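PDB 5TQB: assembly chaperone of ribosomal protein L4 (Acl4) from Chaetomium thermophilum, which probably escorts newly made ribosomal protein L4 as a dedicated tetratricopeptide-repeat chaperone, holding it until it is built into the large ribosomal subunit. Local coordinates for residues 151-156 and 171-176; 176-181 and 186-191; 193-196 and 202-205. All blocks are in the same frame, centred on the assembly; numbering follows the deposited sequence.

Contact 1: residues 151-156 and 171-176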
loop_
_atom_site.group_PDB
_atom_site.type_symbol
_atom_site.label_atom_id
_atom_site.label_comp_id
_atom_site.label_asym_id
_atom_site.label_seq_id
_atom_site.Cartn_x
_atom_site.Cartn_y
_atom_site.Cartn_z
ATOM N N ALA B 151 16.712 7.227 -1.322
ATOM C CA ALA B 151 17.067 6.507 -0.108
ATOM C C ALA B 151 18.338 7.095 0.504
ATOM O O ALA B 151 18.452 7.200 1.723
ATOM C CB ALA B 151 17.242 5.034 -0.386
ATOM N N VAL B 152 19.284 7.484 -0.345
ATOM C CA VAL B 152 20.538 8.076 0.115
ATOM C C VAL B 152 20.306 9.473 0.696
ATOM O O VAL B 152 20.904 9.838 1.708
ATOM C CB VAL B 152 21.580 8.132 -1.026
ATOM C CG1 VAL B 152 22.860 8.820 -0.567
ATOM C CG2 VAL B 152 21.895 6.730 -1.507
ATOM N N VAL B 153 19.435 10.245 0.053
ATOM C CA VAL B 153 19.031 11.550 0.568
ATOM C C VAL B 153 18.593 11.443 2.025
ATOM O O VAL B 153 19.000 12.249 2.865
ATOM C CB VAL B 153 17.878 12.161 -0.276
ATOM C CG1 VAL B 153 17.250 13.363 0.430
ATOM C CG2 VAL B 153 18.382 12.569 -1.659
ATOM N N GLU B 154 17.778 10.434 2.319
ATOM C CA GLU B 154 17.194 10.268 3.646
ATOM C C GLU B 154 18.231 9.832 4.688
ATOM O O GLU B 154 18.081 10.123 5.878
ATOM C CB GLU B 154 16.019 9.282 3.587
ATOM C CG GLU B 154 14.806 9.830 2.822
ATOM C CD GLU B 154 13.872 8.736 2.281
ATOM O OE1 GLU B 154 13.990 7.565 2.709
ATOM O OE2 GLU B 154 13.018 9.055 1.421
ATOM N N VAL B 155 19.286 9.146 4.252
ATOM C CA VAL B 155 20.387 8.817 5.158
ATOM C C VAL B 155 21.126 10.098 5.555
ATOM O O VAL B 155 21.520 10.266 6.713
ATOM C CB VAL B 155 21.387 7.824 4.526
ATOM C CG1 VAL B 155 22.515 7.512 5.491
ATOM C CG2 VAL B 155 20.687 6.534 4.124
ATOM N N TYR B 156 21.309 11.001 4.594
ATOM C CA TYR B 156 22.036 12.240 4.850
ATOM C C TYR B 156 21.223 13.237 5.669
ATOM O O TYR B 156 21.771 14.211 6.182
ATOM C CB TYR B 156 22.510 12.881 3.542
ATOM C CG TYR B 156 23.822 12.314 3.055
ATOM C CD1 TYR B 156 25.015 12.610 3.707
ATOM C CD2 TYR B 156 23.871 11.476 1.955
ATOM C CE1 TYR B 156 26.214 12.087 3.273
ATOM C CE2 TYR B 156 25.066 10.950 1.511
ATOM C CZ TYR B 156 26.232 11.253 2.172
ATOM O OH TYR B 156 27.418 10.721 1.718
ATOM N N GLU B 171 21.260 17.823 -2.650
ATOM C CA GLU B 171 20.896 18.635 -3.806
ATOM C C GLU B 171 21.279 17.958 -5.120
ATOM O O GLU B 171 20.572 18.089 -6.119
ATOM C CB GLU B 171 21.553 20.019 -3.724
ATOM C CG GLU B 171 20.715 21.071 -3.004
ATOM C CD GLU B 171 19.417 21.397 -3.731
ATOM O OE1 GLU B 171 19.216 20.897 -4.862
ATOM O OE2 GLU B 171 18.592 22.151 -3.169
ATOM N N ALA B 172 22.394 17.234 -5.115
ATOM C CA ALA B 172 22.876 16.559 -6.316
ATOM C C ALA B 172 22.028 15.327 -6.599
ATOM O O ALA B 172 21.772 14.981 -7.755
ATOM C CB ALA B 172 24.337 16.170 -6.153
ATOM N N LEU B 173 21.585 14.671 -5.534
ATOM C CA LEU B 173 20.776 13.471 -5.665
ATOM C C LEU B 173 19.397 13.784 -6.240
ATOM O O LEU B 173 18.927 13.081 -7.135
ATOM C CB LEU B 173 20.656 12.769 -4.311
ATOM C CG LEU B 173 21.947 12.079 -3.859
ATOM C CD1 LEU B 173 21.966 11.870 -2.355
ATOM C CD2 LEU B 173 22.105 10.752 -4.582
ATOM N N ILE B 174 18.758 14.843 -5.750
ATOM C CA ILE B 174 17.395 15.157 -6.182
ATOM C C ILE B 174 17.358 15.783 -7.579
ATOM O O ILE B 174 16.341 15.699 -8.266
ATOM C CB ILE B 174 16.636 16.061 -5.170
ATOM C CG1 ILE B 174 17.349 17.405 -4.991
ATOM C CG2 ILE B 174 16.481 15.345 -3.831
ATOM C CD1 ILE B 174 16.556 18.425 -4.181
ATOM N N THR B 175 18.455 16.405 -8.003
ATOM C CA THR B 175 18.538 16.923 -9.369
ATOM C C THR B 175 18.600 15.764 -10.366
ATOM O O THR B 175 17.889 15.765 -11.374
ATOM C CB THR B 175 19.750 17.872 -9.586
ATOM O OG1 THR B 175 20.943 17.279 -9.057
ATOM C CG2 THR B 175 19.508 19.222 -8.919
ATOM N N GLU B 176 19.438 14.771 -10.077
ATOM C CA GLU B 176 19.526 13.582 -10.918
ATOM C C GLU B 176 18.219 12.780 -10.906
ATOM O O GLU B 176 17.792 12.272 -11.939
ATOM C CB GLU B 176 20.693 12.691 -10.479
ATOM C CG GLU B 176 20.777 11.367 -11.250
ATOM C CD GLU B 176 21.960 10.502 -10.842
ATOM O OE1 GLU B 176 22.876 11.015 -10.163
ATOM O OE2 GLU B 176 21.973 9.303 -11.205
#
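Val152 and Val153 meet Leu173 where two helices of this helical-repeat (tetratricopeptide-like) fold lie side by side, 131-156 against 166-180. The short segments run nearly antiparallel, 160° between their directions, with axes 9.5 Å apart at closest approach. Leu173 sends its chain between the two valines. Its CG stands anti to its own carbonyl carbon (chi1 -72°), and from there the CD1 branch touches CG1 of Val152 at 3.6 Å, the two side chains crossing at about a right angle. Val153 meets the same leucine differently: the side chains slide past each other in opposite directions, and CG2 of Val153 comes to 3.5 Å from CB of Leu173 while also reaching its CD1. A chi1 of 167° in Val153 places CG2 beside the backbone N, on the side where Leu173 passes, and turns CG1 to Thr190 and Val194 of helix 185-197. Val152 also packs on Val103 and Phe106 of helix 100-125, and Leu173 on Leu149. Only apolar groups meet between the two segments, and Val153 extends the contact to Ile174 as well: its CG2 lies 4.0 Å from CG2 of Ile174.

Contact 2: residues 176-181 and 186-191. With EDO (1,2-ethanediol), chain H.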
loop_
_atom_site.group_PDB
_atom_site.type_symbol
_atom_site.label_atom_id
_atom_site.label_comp_id
_atom_site.label_asym_id
_atom_site.label_seq_id
_atom_site.Cartn_x
_atom_site.Cartn_y
_atom_site.Cartn_z
ATOM N N GLU B 176 19.438 14.771 -10.077
ATOM C CA GLU B 176 19.526 13.582 -10.918
ATOM C C GLU B 176 18.219 12.780 -10.906
ATOM O O GLU B 176 17.792 12.272 -11.939
ATOM C CB GLU B 176 20.693 12.691 -10.479
ATOM C CG GLU B 176 20.777 11.367 -11.250
ATOM C CD GLU B 176 21.960 10.502 -10.842
ATOM O OE1 GLU B 176 22.876 11.015 -10.163
ATOM O OE2 GLU B 176 21.973 9.303 -11.205
ATOM N N ALA B 177 17.586 12.669 -9.741
ATOM C CA ALA B 177 16.369 11.872 -9.608
ATOM C C ALA B 177 15.192 12.487 -10.368
ATOM O O ALA B 177 14.400 11.768 -10.979
ATOM C CB ALA B 177 16.017 11.691 -8.145
ATOM N N THR B 178 15.070 13.812 -10.330
ATOM C CA THR B 178 14.009 14.492 -11.070
ATOM C C THR B 178 14.280 14.435 -12.571
ATOM O O THR B 178 13.361 14.520 -13.386
ATOM C CB THR B 178 13.849 15.968 -10.644
ATOM O OG1 THR B 178 15.126 16.617 -10.647
ATOM C CG2 THR B 178 13.237 16.064 -9.256
HETATM N N MSE B 179 15.548 14.286 -12.931
HETATM C CA MSE B 179 15.937 14.190 -14.329
HETATM C C MSE B 179 15.527 12.840 -14.927
HETATM O O MSE B 179 15.012 12.781 -16.044
HETATM C CB MSE B 179 17.449 14.374 -14.456
HETATM C CG MSE B 179 17.938 14.568 -15.878
HETATM SE SE MSE B 179 19.881 14.712 -15.968
HETATM C CE MSE B 179 20.356 12.937 -15.308
ATOM N N ILE B 180 15.744 11.765 -14.173
ATOM C CA ILE B 180 15.529 10.408 -14.680
ATOM C C ILE B 180 14.096 9.907 -14.477
ATOM O O ILE B 180 13.649 9.005 -15.187
ATOM C CB ILE B 180 16.510 9.401 -14.031
ATOM C CG1 ILE B 180 16.197 9.224 -12.538
ATOM C CG2 ILE B 180 17.950 9.856 -14.257
ATOM C CD1 ILE B 180 17.128 8.269 -11.799
ATOM N N ALA B 181 13.384 10.485 -13.512
ATOM C CA ALA B 181 12.022 10.053 -13.212
ATOM C C ALA B 181 11.130 11.199 -12.739
ATOM O O ALA B 181 10.643 11.181 -11.604
ATOM C CB ALA B 181 12.051 8.955 -12.165
ATOM N N GLU B 186 7.631 9.748 -5.884
ATOM C CA GLU B 186 8.614 9.697 -4.809
ATOM C C GLU B 186 9.773 10.678 -5.013
ATOM O O GLU B 186 10.397 11.125 -4.051
ATOM C CB GLU B 186 9.152 8.277 -4.668
ATOM C CG GLU B 186 10.198 8.111 -3.584
ATOM C CD GLU B 186 10.082 6.777 -2.863
ATOM O OE1 GLU B 186 11.110 6.079 -2.734
ATOM O OE2 GLU B 186 8.965 6.433 -2.417
ATOM N N THR B 187 10.062 11.013 -6.263
ATOM C CA THR B 187 11.146 11.933 -6.538
ATOM C C THR B 187 10.765 13.317 -6.013
ATOM O O THR B 187 11.563 13.982 -5.356
ATOM C CB THR B 187 11.466 11.989 -8.040
ATOM O OG1 THR B 187 10.294 12.367 -8.768
ATOM C CG2 THR B 187 11.937 10.628 -8.532
ATOM N N TRP B 188 9.532 13.732 -6.287
ATOM C CA TRP B 188 9.061 15.055 -5.894
ATOM C C TRP B 188 8.736 15.104 -4.408
ATOM O O TRP B 188 8.838 16.149 -3.764
ATOM C CB TRP B 188 7.860 15.449 -6.745
ATOM C CG TRP B 188 8.264 15.601 -8.167
ATOM C CD1 TRP B 188 7.985 14.753 -9.196
ATOM C CD2 TRP B 188 9.067 16.651 -8.715
ATOM N NE1 TRP B 188 8.553 15.218 -10.357
ATOM C CE2 TRP B 188 9.224 16.382 -10.087
ATOM C CE3 TRP B 188 9.663 17.796 -8.179
ATOM C CZ2 TRP B 188 9.948 17.218 -10.931
ATOM C CZ3 TRP B 188 10.381 18.626 -9.019
ATOM C CH2 TRP B 188 10.518 18.333 -10.379
ATOM N N GLN B 189 8.365 13.950 -3.872
ATOM C CA GLN B 189 8.189 13.793 -2.442
ATOM C C GLN B 189 9.516 14.089 -1.745
ATOM O O GLN B 189 9.563 14.781 -0.722
ATOM C CB GLN B 189 7.744 12.365 -2.158
ATOM C CG GLN B 189 7.105 12.165 -0.816
ATOM C CD GLN B 189 6.255 10.914 -0.779
ATOM O OE1 GLN B 189 5.306 10.767 -1.552
ATOM N NE2 GLN B 189 6.595 10.001 0.121
ATOM N N THR B 190 10.595 13.573 -2.325
ATOM C CA THR B 190 11.922 13.700 -1.738
ATOM C C THR B 190 12.464 15.107 -1.939
ATOM O O THR B 190 13.223 15.606 -1.110
ATOM C CB THR B 190 12.891 12.658 -2.331
ATOM O OG1 THR B 190 12.366 11.349 -2.097
ATOM C CG2 THR B 190 14.272 12.748 -1.695
ATOM N N VAL B 191 12.076 15.741 -3.041
ATOM C CA VAL B 191 12.437 17.128 -3.280
ATOM C C VAL B 191 11.829 17.976 -2.164
ATOM O O VAL B 191 12.487 18.857 -1.612
ATOM C CB VAL B 191 11.954 17.603 -4.674
ATOM C CG1 VAL B 191 11.965 19.128 -4.784
ATOM C CG2 VAL B 191 12.817 17.000 -5.772
HETATM C C1 EDO H . 7.048 6.002 -5.967
HETATM O O1 EDO H . 6.204 7.105 -6.212
HETATM C C2 EDO H . 6.908 5.507 -4.546
HETATM O O2 EDO H . 7.996 4.656 -4.251
#
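Thr178 lays its methyl over the six-membered ring of Trp188, a CH-pi contact in which CG2 of Thr178 stands 3.7 Å from the ring centroid and 12° off the normal. The same methyl meets CG2 of Val191 at 3.6 Å, making this one closely packed part. The hydroxyl of Thr178 turns back instead to the carbonyls of Ile174 and Thr175 in its own helix. Helices 166-180 and 185-197 are joined here by a tight turn, an antiparallel helical hairpin like those of tetratricopeptide repeats, with 155° between the segment directions. The end of the Trp188 side chain comes nearer to segment 176-181, and its NE1 bonds to the carbonyl O of Pro182. Exchanging this tryptophan for an alanine is likely to strip the Thr178 methyl of its aromatic cover and to leave the Pro182 carbonyl without the NE1 donor. The turn end is close too: CG2 of Thr187 lies 3.4 Å from O of Ala181 and 3.7 Å from O of Ala177, while its OG1 bonds to the carbonyl O of Trp184. The loose side is at Glu186, whose side-chain end leads away from segment 176-181 to an ethanediol, probably from the crystallisation liquor, with OE2 of Glu186 2.7 Å from its O2.

Contact 3: residues 193-196 and 202-205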
loop_
_atom_site.group_PDB
_atom_site.type_symbol
_atom_site.label_atom_id
_atom_site.label_comp_id
_atom_site.label_asym_id
_atom_site.label_seq_id
_atom_site.Cartn_x
_atom_site.Cartn_y
_atom_site.Cartn_z
ATOM N N ASN B 193 10.967 17.001 0.852
ATOM C CA ASN B 193 11.650 16.655 2.091
ATOM C C ASN B 193 12.845 17.567 2.296
ATOM O O ASN B 193 12.993 18.180 3.352
ATOM C CB ASN B 193 12.112 15.200 2.052
ATOM C CG ASN B 193 11.995 14.509 3.397
ATOM O OD1 ASN B 193 12.091 15.143 4.446
ATOM N ND2 ASN B 193 11.778 13.200 3.370
ATOM N N VAL B 194 13.680 17.668 1.266
ATOM C CA VAL B 194 14.852 18.545 1.288
ATOM C C VAL B 194 14.459 20.005 1.507
ATOM O O VAL B 194 14.991 20.672 2.392
ATOM C CB VAL B 194 15.662 18.427 -0.028
ATOM C CG1 VAL B 194 16.810 19.434 -0.064
ATOM C CG2 VAL B 194 16.198 17.008 -0.199
ATOM N N ARG B 195 13.527 20.490 0.691
ATOM C CA ARG B 195 13.071 21.875 0.755
ATOM C C ARG B 195 12.633 22.295 2.165
ATOM O O ARG B 195 13.017 23.369 2.642
ATOM C CB ARG B 195 11.926 22.087 -0.240
ATOM C CG ARG B 195 12.353 22.006 -1.701
ATOM C CD ARG B 195 13.094 23.258 -2.138
ATOM N NE ARG B 195 13.521 23.189 -3.534
ATOM C CZ ARG B 195 14.657 22.635 -3.946
ATOM N NH1 ARG B 195 15.496 22.088 -3.078
ATOM N NH2 ARG B 195 14.955 22.623 -5.236
ATOM N N ILE B 196 11.843 21.446 2.821
ATOM C CA ILE B 196 11.374 21.703 4.182
ATOM C C ILE B 196 12.552 21.997 5.102
ATOM O O ILE B 196 12.551 22.986 5.839
ATOM C CB ILE B 196 10.587 20.497 4.748
ATOM C CG1 ILE B 196 9.272 20.309 3.989
ATOM C CG2 ILE B 196 10.278 20.691 6.231
ATOM C CD1 ILE B 196 8.601 18.947 4.211
ATOM N N GLU B 202 7.236 27.048 0.618
ATOM C CA GLU B 202 6.346 27.182 -0.526
ATOM C C GLU B 202 6.759 26.233 -1.644
ATOM O O GLU B 202 5.910 25.634 -2.304
ATOM C CB GLU B 202 6.298 28.626 -1.032
ATOM C CG GLU B 202 5.250 28.855 -2.117
ATOM C CD GLU B 202 3.894 28.258 -1.758
ATOM O OE1 GLU B 202 3.396 28.530 -0.642
ATOM O OE2 GLU B 202 3.337 27.498 -2.582
ATOM N N GLU B 203 8.064 26.081 -1.844
ATOM C CA GLU B 203 8.558 25.152 -2.847
ATOM C C GLU B 203 8.291 23.713 -2.417
ATOM O O GLU B 203 8.110 22.837 -3.259
ATOM C CB GLU B 203 10.048 25.366 -3.102
ATOM C CG GLU B 203 10.365 26.725 -3.705
ATOM C CD GLU B 203 11.818 26.855 -4.105
ATOM O OE1 GLU B 203 12.491 27.776 -3.603
ATOM O OE2 GLU B 203 12.287 26.033 -4.923
ATOM N N ALA B 204 8.267 23.471 -1.110
ATOM C CA ALA B 204 7.927 22.147 -0.600
ATOM C C ALA B 204 6.478 21.811 -0.936
ATOM O O ALA B 204 6.181 20.703 -1.376
ATOM C CB ALA B 204 8.157 22.068 0.902
ATOM N N ARG B 205 5.584 22.775 -0.732
ATOM C CA ARG B 205 4.173 22.591 -1.055
ATOM C C ARG B 205 4.008 22.342 -2.547
ATOM O O ARG B 205 3.267 21.449 -2.958
ATOM C CB ARG B 205 3.351 23.816 -0.642
ATOM C CG ARG B 205 3.289 24.048 0.860
ATOM C CD ARG B 205 2.251 25.095 1.224
ATOM N NE ARG B 205 2.294 25.427 2.647
ATOM C CZ ARG B 205 2.863 26.517 3.162
ATOM N NH1 ARG B 205 3.450 27.418 2.379
ATOM N NH2 ARG B 205 2.844 26.710 4.474
#
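Arg195 and Glu203 both set out with CG anti to the carbonyl carbon, but their chains then part ways: Arg195 bends at its second torsion, -75°, whereas Glu203 runs extended beyond CG. The bend carries CD of Arg195 alongside CB of Glu203, 3.8 Å away, and brings NE of Arg195 to 3.4 Å from OE2 of Glu203. This pair is a salt bridge, yet its hydrogen bond is weak by both length and an N-H...acceptor angle of 134°. The guanidinium and carboxylate planes stand 71° apart, so this is a single contact through NE and not a flat, two-pronged pair. Stronger partners lie elsewhere: NH1 of Arg195 bonds to the side-chain oxygen of Gln198, and OE1 of Glu203 pairs with Arg200.

Beside this polar edge the backbones come close, the CA atoms of Arg195 and Ala204 being 5.3 Å apart. The small side chain of Ala204 allows that approach. CB of Ala204 packs at 3.7 Å on CG1 of Ile196. The same CB of Ala204 lies 3.9 Å from CB of Arg195, so this one methyl meets both Arg195 and Ile196. The arrangement is a close helix-helix contact near the turn of a hairpin, apolar at Ala204, with a charged pair along one side. Helices 185-197 and 201-212 form the pair, and Ile196 also rests on Leu237 and Glu240 of helix 228-240. Val241, just beyond that helix, touches both Ile196 and Ala204, while helix 166-180 meets Arg195 through Ile174.

In the fold
The three contacts follow one another along the chain, joining helices 131-156, 166-180, 185-197 and 201-212 in sequence order. Contacts 1 and 2 share helix 166-180, and their centres lie about 9 Å apart; CG1 of Val153 touches CG2 of Thr190 at 3.7 Å. Contacts 2 and 3 use successive parts of helix 185-197, with about 13 Å between centres. Contact 1 also reaches contact 3, about 14 Å off centre to centre, through a salt bridge of 3.1 Å from Glu171 OE2 to Arg195 NH1. Polar side chains within the segments of contacts 1, 2 and 3, Glu154, Glu186 and Asn193 in turn, bind the chain of another protein, consistent with a client-holding surface.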